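Local coordinates for protein putative silent information regulator 2,Putative silent information regulator 2 (Leishmania infantum, PDB 5OL0) that acts as an NAD-dependent, zinc-containing sirtuin deacetylase that removes acetyl groups from lysine side chains of proteins and probably regulates gene expression, at residues E22-Y27 against P238-N243; T79-K84 against G182-P187; V107-R112 against A304-L309; D198-A203 against V223-L228. All coordinates share one frame; numbering follows the deposited sequence.

Interaction 1. Residues E22-Y27 against P238-N243; sequences EGLAHY and PRVVMN
L24 and Y27, two residues on one side of helix 21-30, meet V240 and P238 in a largely apolar helix-to-sheet contact that fastens this first helix to the parallel sheet of the Rossmann-like domain. L24 and V240 approach tip to tip. The closest pair is L24 CD2 and V240 CG2, 3.7 Å apart, and L24 CD1 lies 3.9 Å from V240 CG2, so V240 CG2 meets both leucine methyls, with V240 CG1 a little farther from CD2. The leucine fork is presented to the sheet because its CG stands trans to the backbone N (chi1 173°). One helical turn on, the outer part of the Y27 ring comes against P238 just before the strand begins: Y27 CE1 is 3.7 Å from P238 CG, while Y27 OH lies 3.6 Å from P238 CD. The ring meets the pyrrolidine obliquely. L213 of the adjoining strand 213-217 and L293 of helix 286-296 also touch L24, and V240 also touches V280 and F282 of strand 279-282. No hydrogen bond crosses between the two segments; the helix is held here by shape and burial of hydrocarbon, and the V240 backbone bonds to V214 and I216 within the sheet.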
loop_
_atom_site.group_PDB
_atom_site.type_symbol
_atom_site.label_atom_id
_atom_site.label_comp_id
_atom_site.label_asym_id
_atom_site.label_seq_id
_atom_site.Cartn_x
_atom_site.Cartn_y
_atom_site.Cartn_z
ATOM N N GLU A 22 22.660 -6.949 -0.053
ATOM C CA GLU A 22 23.450 -8.047 -0.606
ATOM C C GLU A 22 23.133 -9.429 -0.012
ATOM O O GLU A 22 22.862 -10.399 -0.766
ATOM C CB GLU A 22 24.953 -7.756 -0.422
ATOM C CG GLU A 22 25.879 -8.842 -0.987
ATOM C CD GLU A 22 27.357 -8.428 -1.048
ATOM O OE1 GLU A 22 27.816 -7.699 -0.140
ATOM O OE2 GLU A 22 28.040 -8.853 -2.007
ATOM N N GLY A 23 23.112 -9.512 1.314
ATOM C CA GLY A 23 22.721 -10.757 1.966
ATOM C C GLY A 23 21.306 -11.220 1.651
ATOM O O GLY A 23 21.044 -12.421 1.470
ATOM N N LEU A 24 20.379 -10.264 1.557
ATOM C CA LEU A 24 19.022 -10.584 1.234
ATOM C C LEU A 24 18.942 -11.183 -0.144
ATOM O O LEU A 24 18.220 -12.172 -0.359
ATOM C CB LEU A 24 18.158 -9.294 1.327
ATOM C CG LEU A 24 16.709 -9.438 0.838
ATOM C CD1 LEU A 24 16.042 -10.503 1.617
ATOM C CD2 LEU A 24 15.949 -8.115 0.972
ATOM N N ALA A 25 19.612 -10.550 -1.117
ATOM C CA ALA A 25 19.575 -11.083 -2.483
ATOM C C ALA A 25 20.167 -12.502 -2.545
ATOM O O ALA A 25 19.588 -13.383 -3.210
ATOM C CB ALA A 25 20.334 -10.190 -3.442
ATOM N N HIS A 26 21.314 -12.686 -1.892
ATOM C CA HIS A 26 21.935 -14.039 -1.713
ATOM C C HIS A 26 20.971 -15.024 -1.133
ATOM O O HIS A 26 20.869 -16.159 -1.627
ATOM C CB HIS A 26 23.108 -14.045 -0.715
ATOM C CG HIS A 26 24.450 -13.732 -1.302
ATOM N ND1 HIS A 26 25.168 -14.648 -2.048
ATOM C CD2 HIS A 26 25.257 -12.645 -1.158
ATOM C CE1 HIS A 26 26.335 -14.113 -2.381
ATOM N NE2 HIS A 26 26.413 -12.900 -1.853
ATOM N N TYR A 27 20.278 -14.625 -0.068
ATOM C CA TYR A 27 19.352 -15.535 0.615
ATOM C C TYR A 27 18.224 -15.940 -0.340
ATOM O O TYR A 27 17.895 -17.131 -0.465
ATOM C CB TYR A 27 18.780 -14.891 1.879
ATOM C CG TYR A 27 17.753 -15.714 2.684
ATOM C CD1 TYR A 27 16.368 -15.728 2.325
ATOM C CD2 TYR A 27 18.132 -16.408 3.847
ATOM C CE1 TYR A 27 15.428 -16.477 3.051
ATOM C CE2 TYR A 27 17.179 -17.123 4.624
ATOM C CZ TYR A 27 15.846 -17.159 4.230
ATOM O OH TYR A 27 14.918 -17.879 4.938
ATOM N N PRO A 238 12.437 -14.293 7.374
ATOM C CA PRO A 238 12.926 -12.936 7.358
ATOM C C PRO A 238 11.827 -11.913 7.014
ATOM O O PRO A 238 10.908 -12.204 6.180
ATOM C CB PRO A 238 14.022 -12.930 6.291
ATOM C CG PRO A 238 13.868 -14.196 5.544
ATOM C CD PRO A 238 13.113 -15.148 6.387
ATOM N N ARG A 239 11.916 -10.752 7.681
ATOM C CA ARG A 239 10.995 -9.668 7.455
ATOM C C ARG A 239 11.828 -8.422 7.194
ATOM O O ARG A 239 12.597 -8.018 8.034
ATOM C CB ARG A 239 10.030 -9.496 8.625
ATOM C CG ARG A 239 9.309 -10.752 9.060
ATOM C CD ARG A 239 8.178 -10.473 10.048
ATOM N NE ARG A 239 8.709 -9.985 11.318
ATOM C CZ ARG A 239 7.962 -9.713 12.404
ATOM N NH1 ARG A 239 6.645 -9.900 12.432
ATOM N NH2 ARG A 239 8.548 -9.289 13.496
ATOM N N VAL A 240 11.719 -7.865 5.998
ATOM C CA VAL A 240 12.576 -6.796 5.557
ATOM C C VAL A 240 11.716 -5.554 5.575
ATOM O O VAL A 240 10.686 -5.516 4.905
ATOM C CB VAL A 240 13.113 -7.080 4.107
ATOM C CG1 VAL A 240 13.841 -5.877 3.564
ATOM C CG2 VAL A 240 14.086 -8.246 4.151
ATOM N N VAL A 241 12.106 -4.536 6.323
ATOM C CA VAL A 241 11.288 -3.319 6.390
ATOM C C VAL A 241 12.106 -2.238 5.735
ATOM O O VAL A 241 13.253 -2.021 6.144
ATOM C CB VAL A 241 10.912 -2.923 7.818
ATOM C CG1 VAL A 241 10.069 -1.658 7.802
ATOM C CG2 VAL A 241 10.179 -4.086 8.509
ATOM N N MET A 242 11.568 -1.648 4.669
ATOM C CA MET A 242 12.132 -0.424 4.049
ATOM C C MET A 242 11.283 0.781 4.400
ATOM O O MET A 242 10.162 0.944 3.899
ATOM C CB MET A 242 12.213 -0.558 2.535
ATOM C CG MET A 242 13.006 -1.749 2.039
ATOM S SD MET A 242 13.072 -1.831 0.228
ATOM C CE MET A 242 14.286 -3.131 0.081
ATOM N N ASN A 243 11.806 1.650 5.268
ATOM C CA ASN A 243 10.984 2.750 5.798
ATOM C C ASN A 243 11.929 3.878 6.248
ATOM O O ASN A 243 13.060 3.606 6.608
ATOM C CB ASN A 243 10.098 2.239 6.952
ATOM C CG ASN A 243 8.858 3.108 7.192
ATOM O OD1 ASN A 243 8.970 4.184 7.756
ATOM N ND2 ASN A 243 7.684 2.653 6.754
#

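Interaction 2. Residues T79-K84 against G182-P187; sequences TLLREK and GGIVKP
No aromatic ring lies between I184 and L81: the CD1 methyl of I184 comes against L81 O at 3.5 Å and R82 CA at 3.9 Å. The flat guanidinium of R82 is engaged beyond the two segments, where its NE forms a salt bridge with E156. Behind the CD1 methyl, I184 and L81 slide past one another in opposite directions, with L81 CG 4.2 Å from I184 CG2. The leucine then extends across the aliphatic part of K186, L81 CD2 lying 3.7 Å from K186 CD and 4.0 Å from K186 CG. K186 thus offers methylenes to the helix, while a bend at its last torsion (chi4 69°) turns NZ away toward E194 and the carbonyl of V189. I155 touches L81, R82 and K186, and F88 of helix 85-95 adds to the cover of L81. Helix 78-83 in this way packs on strand 185-187, an edge strand of a three-stranded antiparallel sheet within this chain, and on the residue just before it. The I184 side chain comes to about 8 Å from the bound zinc ion, held by C154, C157, C178 and C181; the contact joins the zinc-binding module to the neighbouring helical part of the small domain, as in sirtuins.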
loop_
_atom_site.group_PDB
_atom_site.type_symbol
_atom_site.label_atom_id
_atom_site.label_comp_id
_atom_site.label_asym_id
_atom_site.label_seq_id
_atom_site.Cartn_x
_atom_site.Cartn_y
_atom_site.Cartn_z
ATOM N N THR A 79 -18.242 7.972 8.977
ATOM C CA THR A 79 -19.178 8.858 9.695
ATOM C C THR A 79 -19.065 10.354 9.283
ATOM O O THR A 79 -20.090 11.017 9.038
ATOM C CB THR A 79 -19.150 8.609 11.249
ATOM O OG1 THR A 79 -19.973 9.596 11.851
ATOM C CG2 THR A 79 -17.714 8.649 11.862
ATOM N N LEU A 80 -17.847 10.871 9.125
ATOM C CA LEU A 80 -17.683 12.201 8.505
ATOM C C LEU A 80 -18.202 12.289 7.065
ATOM O O LEU A 80 -18.750 13.306 6.676
ATOM C CB LEU A 80 -16.250 12.655 8.536
ATOM C CG LEU A 80 -16.094 14.153 8.327
ATOM C CD1 LEU A 80 -16.773 14.928 9.457
ATOM C CD2 LEU A 80 -14.617 14.508 8.263
ATOM N N LEU A 81 -18.028 11.233 6.274
ATOM C CA LEU A 81 -18.628 11.202 4.926
ATOM C C LEU A 81 -20.154 11.324 4.921
ATOM O O LEU A 81 -20.718 12.086 4.142
ATOM C CB LEU A 81 -18.229 9.920 4.173
ATOM C CG LEU A 81 -18.663 9.898 2.708
ATOM C CD1 LEU A 81 -17.878 10.919 1.905
ATOM C CD2 LEU A 81 -18.508 8.483 2.178
ATOM N N ARG A 82 -20.827 10.594 5.805
ATOM C CA ARG A 82 -22.293 10.723 5.905
ATOM C C ARG A 82 -22.703 12.113 6.388
ATOM O O ARG A 82 -23.726 12.596 6.029
ATOM C CB ARG A 82 -22.866 9.723 6.856
ATOM C CG ARG A 82 -22.663 8.316 6.440
ATOM C CD ARG A 82 -23.805 7.507 6.924
ATOM N NE ARG A 82 -23.792 6.156 6.394
ATOM C CZ ARG A 82 -23.122 5.138 6.904
ATOM N NH1 ARG A 82 -22.348 5.273 7.977
ATOM N NH2 ARG A 82 -23.237 3.942 6.325
ATOM N N GLU A 83 -21.885 12.745 7.198
ATOM C CA GLU A 83 -22.287 13.982 7.838
ATOM C C GLU A 83 -21.995 15.174 6.961
ATOM O O GLU A 83 -22.843 16.058 6.819
ATOM C CB GLU A 83 -21.537 14.102 9.161
ATOM C CG GLU A 83 -22.145 15.052 10.173
ATOM C CD GLU A 83 -21.880 14.625 11.603
ATOM O OE1 GLU A 83 -21.152 13.626 11.806
ATOM O OE2 GLU A 83 -22.419 15.279 12.523
ATOM N N LYS A 84 -20.785 15.193 6.395
ATOM C CA LYS A 84 -20.282 16.335 5.652
ATOM C C LYS A 84 -19.425 15.825 4.449
ATOM O O LYS A 84 -18.177 15.935 4.478
ATOM C CB LYS A 84 -19.424 17.208 6.561
ATOM C CG LYS A 84 -20.124 17.826 7.759
ATOM C CD LYS A 84 -19.318 19.028 8.231
ATOM C CE LYS A 84 -19.643 19.474 9.654
ATOM N NZ LYS A 84 -18.498 20.282 10.184
ATOM N N GLY A 182 -30.722 7.386 -3.156
ATOM C CA GLY A 182 -30.239 8.708 -2.795
ATOM C C GLY A 182 -29.067 8.716 -1.816
ATOM O O GLY A 182 -28.657 9.785 -1.331
ATOM N N GLY A 183 -28.492 7.553 -1.521
ATOM C CA GLY A 183 -27.283 7.529 -0.727
ATOM C C GLY A 183 -26.096 8.262 -1.369
ATOM O O GLY A 183 -26.059 8.542 -2.572
ATOM N N ILE A 184 -25.151 8.605 -0.524
ATOM C CA ILE A 184 -23.898 9.199 -0.946
ATOM C C ILE A 184 -22.990 8.170 -1.621
ATOM O O ILE A 184 -22.764 7.071 -1.074
ATOM C CB ILE A 184 -23.128 9.769 0.250
ATOM C CG1 ILE A 184 -23.812 11.051 0.757
ATOM C CG2 ILE A 184 -21.674 10.113 -0.154
ATOM C CD1 ILE A 184 -23.541 11.308 2.237
ATOM N N VAL A 185 -22.473 8.534 -2.789
ATOM C CA VAL A 185 -21.550 7.676 -3.563
ATOM C C VAL A 185 -20.131 8.157 -3.276
ATOM O O VAL A 185 -19.860 9.394 -3.049
ATOM C CB VAL A 185 -21.902 7.681 -5.063
ATOM C CG1 VAL A 185 -20.763 7.161 -5.957
ATOM C CG2 VAL A 185 -23.160 6.836 -5.282
ATOM N N LYS A 186 -19.227 7.181 -3.244
ATOM C CA LYS A 186 -17.809 7.449 -3.244
ATOM C C LYS A 186 -17.088 6.425 -4.079
ATOM O O LYS A 186 -17.643 5.332 -4.350
ATOM C CB LYS A 186 -17.251 7.509 -1.819
ATOM C CG LYS A 186 -17.429 6.240 -1.006
ATOM C CD LYS A 186 -16.392 6.220 0.112
ATOM C CE LYS A 186 -16.621 5.010 0.999
ATOM N NZ LYS A 186 -16.298 3.727 0.311
ATOM N N PRO A 187 -15.851 6.762 -4.495
ATOM C CA PRO A 187 -14.968 5.729 -5.045
ATOM C C PRO A 187 -14.804 4.616 -4.066
ATOM O O PRO A 187 -15.004 4.841 -2.837
ATOM C CB PRO A 187 -13.656 6.458 -5.240
ATOM C CG PRO A 187 -14.041 7.866 -5.412
ATOM C CD PRO A 187 -15.194 8.080 -4.468
#

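Interaction 3. Residues V107-R112 against A304-L309; sequences VHHFIR and AKRMRL
R306 and R112 bring their guanidinium groups together in an offset stack, and R306 also covers H109, where the C-terminal helix 300-308 packs against helix 106-116 of the Rossmann-like domain. The segment axes come within 9.7 Å and run at 129° to each other, nearer antiparallel than parallel. The two arginine side chains cross at about a right angle, yet their planar ends overlap toward their rims, with centres 4.4 Å apart and planes inclined by 23°. Both chains fold at chi2, which brings the R306 head over the R112 side chain. The like charges are probably eased by D116: its OD2 makes a salt bridge with R112 NE and a long, weak ion pair with R306 NH2. R112 NH2 is further held by the carbonyl of A135, so the guanidinium on which R306 lies has its own anchorage. At its root R306 does something different. Its CB sits over one face of the H109 imidazole in a CH-pi contact, 4.0 Å from the ring centroid, and is 3.7 Å from H109 ND1. M307 approaches the same ring obliquely, with CG 4.0 Å from H109 CD2, while A106 touches the methionine from the start of the opposing helix. The tightest approach of the interface is that of R306 NH1 to R112 CG, 3.2 Å; this nitrogen is buried here and has no hydrogen-bonding partner in the model.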
loop_
_atom_site.group_PDB
_atom_site.type_symbol
_atom_site.label_atom_id
_atom_site.label_comp_id
_atom_site.label_asym_id
_atom_site.label_seq_id
_atom_site.Cartn_x
_atom_site.Cartn_y
_atom_site.Cartn_z
ATOM N N VAL A 107 9.841 0.945 -7.017
ATOM C CA VAL A 107 9.281 -0.109 -6.150
ATOM C C VAL A 107 8.182 -0.897 -6.904
ATOM O O VAL A 107 8.143 -2.125 -6.869
ATOM C CB VAL A 107 8.691 0.524 -4.863
ATOM C CG1 VAL A 107 7.777 -0.443 -4.133
ATOM C CG2 VAL A 107 9.798 1.007 -3.920
ATOM N N HIS A 108 7.252 -0.173 -7.508
ATOM C CA HIS A 108 6.134 -0.799 -8.196
ATOM C C HIS A 108 6.548 -1.747 -9.370
ATOM O O HIS A 108 6.012 -2.905 -9.570
ATOM C CB HIS A 108 5.127 0.270 -8.657
ATOM C CG HIS A 108 4.567 1.126 -7.552
ATOM N ND1 HIS A 108 3.534 0.709 -6.740
ATOM C CD2 HIS A 108 4.878 2.375 -7.138
ATOM C CE1 HIS A 108 3.250 1.662 -5.871
ATOM N NE2 HIS A 108 4.037 2.685 -6.097
ATOM N N HIS A 109 7.465 -1.244 -10.179
ATOM C CA HIS A 109 8.048 -2.029 -11.255
ATOM C C HIS A 109 8.809 -3.233 -10.680
ATOM O O HIS A 109 8.763 -4.292 -11.251
ATOM C CB HIS A 109 8.993 -1.163 -12.103
ATOM C CG HIS A 109 8.274 -0.156 -12.941
ATOM N ND1 HIS A 109 7.287 -0.516 -13.824
ATOM C CD2 HIS A 109 8.386 1.188 -13.018
ATOM C CE1 HIS A 109 6.832 0.565 -14.419
ATOM N NE2 HIS A 109 7.504 1.606 -13.976
ATOM N N PHE A 110 9.525 -3.044 -9.582
ATOM C CA PHE A 110 10.225 -4.160 -8.955
ATOM C C PHE A 110 9.281 -5.310 -8.604
ATOM O O PHE A 110 9.603 -6.456 -8.782
ATOM C CB PHE A 110 11.016 -3.690 -7.724
ATOM C CG PHE A 110 11.783 -4.784 -7.039
ATOM C CD1 PHE A 110 12.889 -5.350 -7.648
ATOM C CD2 PHE A 110 11.434 -5.228 -5.766
ATOM C CE1 PHE A 110 13.611 -6.364 -7.049
ATOM C CE2 PHE A 110 12.184 -6.221 -5.126
ATOM C CZ PHE A 110 13.264 -6.815 -5.781
ATOM N N ILE A 111 8.138 -4.979 -8.030
ATOM C CA ILE A 111 7.225 -5.997 -7.660
ATOM C C ILE A 111 6.737 -6.768 -8.911
ATOM O O ILE A 111 6.504 -7.976 -8.881
ATOM C CB ILE A 111 6.024 -5.351 -6.842
ATOM C CG1 ILE A 111 6.515 -4.738 -5.542
ATOM C CG2 ILE A 111 4.986 -6.404 -6.577
ATOM C CD1 ILE A 111 5.477 -3.894 -4.813
ATOM N N ARG A 112 6.455 -6.032 -9.975
ATOM C CA ARG A 112 6.165 -6.650 -11.210
ATOM C C ARG A 112 7.288 -7.610 -11.616
ATOM O O ARG A 112 7.006 -8.737 -12.083
ATOM C CB ARG A 112 5.945 -5.600 -12.270
ATOM C CG ARG A 112 5.948 -6.077 -13.721
ATOM C CD ARG A 112 4.832 -7.030 -13.957
ATOM N NE ARG A 112 4.786 -7.536 -15.334
ATOM C CZ ARG A 112 4.412 -6.839 -16.440
ATOM N NH1 ARG A 112 4.367 -7.459 -17.616
ATOM N NH2 ARG A 112 4.100 -5.541 -16.415
ATOM N N ALA A 304 15.652 -1.191 -15.179
ATOM C CA ALA A 304 15.968 0.090 -15.856
ATOM C C ALA A 304 15.099 0.174 -17.113
ATOM O O ALA A 304 14.531 1.206 -17.417
ATOM C CB ALA A 304 17.447 0.185 -16.201
ATOM N N LYS A 305 14.886 -0.959 -17.750
ATOM C CA LYS A 305 14.040 -1.012 -18.907
ATOM C C LYS A 305 12.577 -0.704 -18.564
ATOM O O LYS A 305 11.896 -0.055 -19.360
ATOM C CB LYS A 305 14.121 -2.390 -19.555
ATOM C CG LYS A 305 13.270 -2.502 -20.815
ATOM C CD LYS A 305 13.521 -3.796 -21.573
ATOM C CE LYS A 305 12.673 -3.831 -22.843
ATOM N NZ LYS A 305 12.336 -5.234 -23.182
ATOM N N ARG A 306 12.051 -1.166 -17.428
ATOM C CA ARG A 306 10.666 -0.799 -17.080
ATOM C C ARG A 306 10.560 0.675 -16.726
ATOM O O ARG A 306 9.582 1.369 -17.060
ATOM C CB ARG A 306 10.133 -1.596 -15.902
ATOM C CG ARG A 306 9.888 -3.033 -16.188
ATOM C CD ARG A 306 8.624 -3.232 -16.974
ATOM N NE ARG A 306 8.692 -4.500 -17.676
ATOM C CZ ARG A 306 8.597 -5.711 -17.122
ATOM N NH1 ARG A 306 8.405 -5.873 -15.815
ATOM N NH2 ARG A 306 8.686 -6.796 -17.896
ATOM N N MET A 307 11.553 1.153 -16.013
ATOM C CA MET A 307 11.573 2.528 -15.596
ATOM C C MET A 307 11.663 3.564 -16.751
ATOM O O MET A 307 10.943 4.552 -16.738
ATOM C CB MET A 307 12.694 2.710 -14.619
ATOM C CG MET A 307 12.300 2.111 -13.265
ATOM S SD MET A 307 13.687 2.229 -12.176
ATOM C CE MET A 307 13.492 3.967 -11.716
ATOM N N ARG A 308 12.515 3.339 -17.737
ATOM C CA ARG A 308 12.531 4.188 -18.959
ATOM C C ARG A 308 11.217 4.129 -19.713
ATOM O O ARG A 308 10.665 5.180 -20.067
ATOM C CB ARG A 308 13.653 3.786 -19.927
ATOM C CG ARG A 308 15.016 4.406 -19.600
ATOM C CD ARG A 308 16.022 4.187 -20.724
ATOM N NE ARG A 308 16.019 2.783 -21.159
ATOM C CZ ARG A 308 16.617 1.771 -20.523
ATOM N NH1 ARG A 308 17.307 1.973 -19.389
ATOM N NH2 ARG A 308 16.523 0.538 -21.036
ATOM N N LEU A 309 10.720 2.897 -19.919
ATOM C CA LEU A 309 9.466 2.617 -20.665
ATOM C C LEU A 309 8.219 3.337 -20.129
ATOM O O LEU A 309 7.188 3.360 -20.812
ATOM C CB LEU A 309 9.186 1.089 -20.797
ATOM C CG LEU A 309 9.711 0.323 -22.042
ATOM C CD1 LEU A 309 11.164 0.597 -22.438
ATOM C CD2 LEU A 309 9.506 -1.177 -21.876
#

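Interaction 4. Residues D198-A203 against V223-L228; sequences DAFFDA and VHPFAL
F200 and F201 of helix 198-207 pack against P225 and F226 in the loop that lines the acetyl-peptide binding site. F200 carries most of the contact, the outer end of its ring abutting the proline and the backbone of F226. F200 CE2 lies 3.7 Å from P225 CG. At the corner beyond CZ, F200 CE1 comes to 3.8 Å from F226 CA and 4.2 Å from F226 CD1, an oblique meeting of the two phenylalanines. Between these corners, F200 CZ points its edge at the carbonyl of P225, with O 3.6 Å from CZ and near the ring plane. That oxygen already accepts a hydrogen bond from L228 N at 2.8 Å, which closes a turn of the loop. The reach of F200 into the loop follows from its CG standing opposite the backbone N (chi1 169°). In sirtuins this loop, which follows a strand of the Rossmann-like sheet, pairs with the substrate backbone: here H224 makes backbone hydrogen bonds to the bound peptide, V223 packs on its modified side chain, and D198 forms a salt bridge with one of its basic residues. The F226 side chain lies about 4 Å from those of Q126 and T219, which probably bind NAD. The peptide bond between H224 and P225 is cis, so the chain turns sharply into the buried proline. F201 is the second aromatic at the proline, with CZ 4.3 Å from P225 CG. Its ring in turn supports the first: F200 CD2 sits 3.6 Å above its plane, over the centre, and F201 CE1 lies at the F200 edge.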
loop_
_atom_site.group_PDB
_atom_site.type_symbol
_atom_site.label_atom_id
_atom_site.label_comp_id
_atom_site.label_asym_id
_atom_site.label_seq_id
_atom_site.Cartn_x
_atom_site.Cartn_y
_atom_site.Cartn_z
ATOM N N ASP A 198 -12.694 -9.207 0.621
ATOM C CA ASP A 198 -12.437 -10.620 0.867
ATOM C C ASP A 198 -11.027 -11.050 0.566
ATOM O O ASP A 198 -10.468 -11.890 1.241
ATOM C CB ASP A 198 -13.307 -11.466 -0.093
ATOM C CG ASP A 198 -14.752 -11.581 0.341
ATOM O OD1 ASP A 198 -15.033 -11.588 1.551
ATOM O OD2 ASP A 198 -15.612 -11.760 -0.554
ATOM N N ALA A 199 -10.499 -10.529 -0.534
ATOM C CA ALA A 199 -9.193 -10.868 -0.951
ATOM C C ALA A 199 -8.128 -10.477 0.092
ATOM O O ALA A 199 -7.053 -11.106 0.144
ATOM C CB ALA A 199 -8.900 -10.206 -2.277
ATOM N N PHE A 200 -8.379 -9.448 0.898
ATOM C CA PHE A 200 -7.473 -9.156 2.034
ATOM C C PHE A 200 -7.444 -10.303 3.014
ATOM O O PHE A 200 -6.379 -10.768 3.429
ATOM C CB PHE A 200 -7.849 -7.870 2.773
ATOM C CG PHE A 200 -7.110 -7.735 4.035
ATOM C CD1 PHE A 200 -5.800 -7.317 4.028
ATOM C CD2 PHE A 200 -7.665 -8.193 5.225
ATOM C CE1 PHE A 200 -5.078 -7.254 5.187
ATOM C CE2 PHE A 200 -6.951 -8.116 6.391
ATOM C CZ PHE A 200 -5.659 -7.642 6.382
ATOM N N PHE A 201 -8.618 -10.815 3.369
ATOM C CA PHE A 201 -8.684 -11.934 4.339
ATOM C C PHE A 201 -8.107 -13.260 3.809
ATOM O O PHE A 201 -7.508 -14.029 4.568
ATOM C CB PHE A 201 -10.120 -12.067 4.882
ATOM C CG PHE A 201 -10.525 -10.854 5.665
ATOM C CD1 PHE A 201 -9.995 -10.662 6.935
ATOM C CD2 PHE A 201 -11.330 -9.866 5.097
ATOM C CE1 PHE A 201 -10.268 -9.501 7.642
ATOM C CE2 PHE A 201 -11.620 -8.705 5.802
ATOM C CZ PHE A 201 -11.082 -8.526 7.091
ATOM N N ASP A 202 -8.242 -13.452 2.509
ATOM C CA ASP A 202 -7.564 -14.582 1.780
ATOM C C ASP A 202 -6.050 -14.483 1.977
ATOM O O ASP A 202 -5.381 -15.421 2.408
ATOM C CB ASP A 202 -7.925 -14.463 0.296
ATOM C CG ASP A 202 -7.432 -15.626 -0.524
ATOM O OD1 ASP A 202 -8.057 -16.692 -0.436
ATOM O OD2 ASP A 202 -6.396 -15.495 -1.222
ATOM N N ALA A 203 -5.535 -13.277 1.761
ATOM C CA ALA A 203 -4.135 -13.053 1.951
ATOM C C ALA A 203 -3.690 -13.238 3.400
ATOM O O ALA A 203 -2.721 -13.886 3.647
ATOM C CB ALA A 203 -3.745 -11.703 1.402
ATOM N N VAL A 223 -2.576 1.063 10.763
ATOM C CA VAL A 223 -3.928 0.828 10.234
ATOM C C VAL A 223 -4.274 -0.660 10.179
ATOM O O VAL A 223 -3.540 -1.452 9.577
ATOM C CB VAL A 223 -4.078 1.479 8.838
ATOM C CG1 VAL A 223 -5.454 1.187 8.283
ATOM C CG2 VAL A 223 -3.859 2.978 8.951
ATOM N N HIS A 224 -5.406 -1.039 10.777
ATOM C CA HIS A 224 -5.751 -2.401 11.051
ATOM C C HIS A 224 -6.999 -2.733 10.316
ATOM O O HIS A 224 -7.765 -1.831 10.052
ATOM C CB HIS A 224 -5.942 -2.564 12.575
ATOM C CG HIS A 224 -4.803 -2.034 13.353
ATOM N ND1 HIS A 224 -3.558 -2.624 13.315
ATOM C CD2 HIS A 224 -4.687 -0.937 14.143
ATOM C CE1 HIS A 224 -2.722 -1.893 14.028
ATOM N NE2 HIS A 224 -3.385 -0.877 14.552
ATOM N N PRO A 225 -7.210 -4.000 9.918
ATOM C CA PRO A 225 -6.349 -5.138 10.188
ATOM C C PRO A 225 -5.092 -5.376 9.264
ATOM O O PRO A 225 -4.372 -6.350 9.457
ATOM C CB PRO A 225 -7.325 -6.310 10.064
ATOM C CG PRO A 225 -8.309 -5.884 9.034
ATOM C CD PRO A 225 -8.438 -4.387 9.196
ATOM N N PHE A 226 -4.846 -4.499 8.315
ATOM C CA PHE A 226 -3.704 -4.559 7.412
ATOM C C PHE A 226 -2.401 -4.817 8.141
ATOM O O PHE A 226 -1.630 -5.678 7.739
ATOM C CB PHE A 226 -3.550 -3.253 6.593
ATOM C CG PHE A 226 -2.509 -3.358 5.485
ATOM C CD1 PHE A 226 -2.881 -3.846 4.209
ATOM C CD2 PHE A 226 -1.166 -3.110 5.729
ATOM C CE1 PHE A 226 -1.928 -3.974 3.186
ATOM C CE2 PHE A 226 -0.211 -3.239 4.710
ATOM C CZ PHE A 226 -0.589 -3.660 3.436
ATOM N N ALA A 227 -2.178 -4.125 9.243
ATOM C CA ALA A 227 -0.932 -4.277 9.998
ATOM C C ALA A 227 -0.733 -5.673 10.594
ATOM O O ALA A 227 0.348 -6.008 11.037
ATOM C CB ALA A 227 -0.848 -3.222 11.060
ATOM N N LEU A 228 -1.744 -6.529 10.541
ATOM C CA LEU A 228 -1.551 -7.902 11.045
ATOM C C LEU A 228 -0.757 -8.768 10.113
ATOM O O LEU A 228 -0.197 -9.776 10.540
ATOM C CB LEU A 228 -2.842 -8.607 11.293
ATOM C CG LEU A 228 -3.631 -8.187 12.515
ATOM C CD1 LEU A 228 -5.004 -8.836 12.416
ATOM C CD2 LEU A 228 -2.884 -8.692 13.751
#

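Overall arrangement
Interactions 1, 2 and 4 are buried, whereas interaction 3 is only partly so, and chemistry follows place. Interactions 1 and 4 are made of hydrocarbon and aromatic rings, interaction 2 adds the aliphatic stem of a lysine, and interaction 3 alone joins stacked guanidinium groups with an imidazole. Interaction 1 packs a helix on the sheet, interaction 3 joins two helices and interaction 4 a helix and a loop. Interactions 1 and 3 are neighbours, 19 Å between centres, and helix 286-296 touches both. Interaction 2 stands apart, where a helix meets the zinc-binding module, its centre 42 Å from that of interaction 1 and across the chain's centre. Of the four, interaction 4 lies beside the bound peptide.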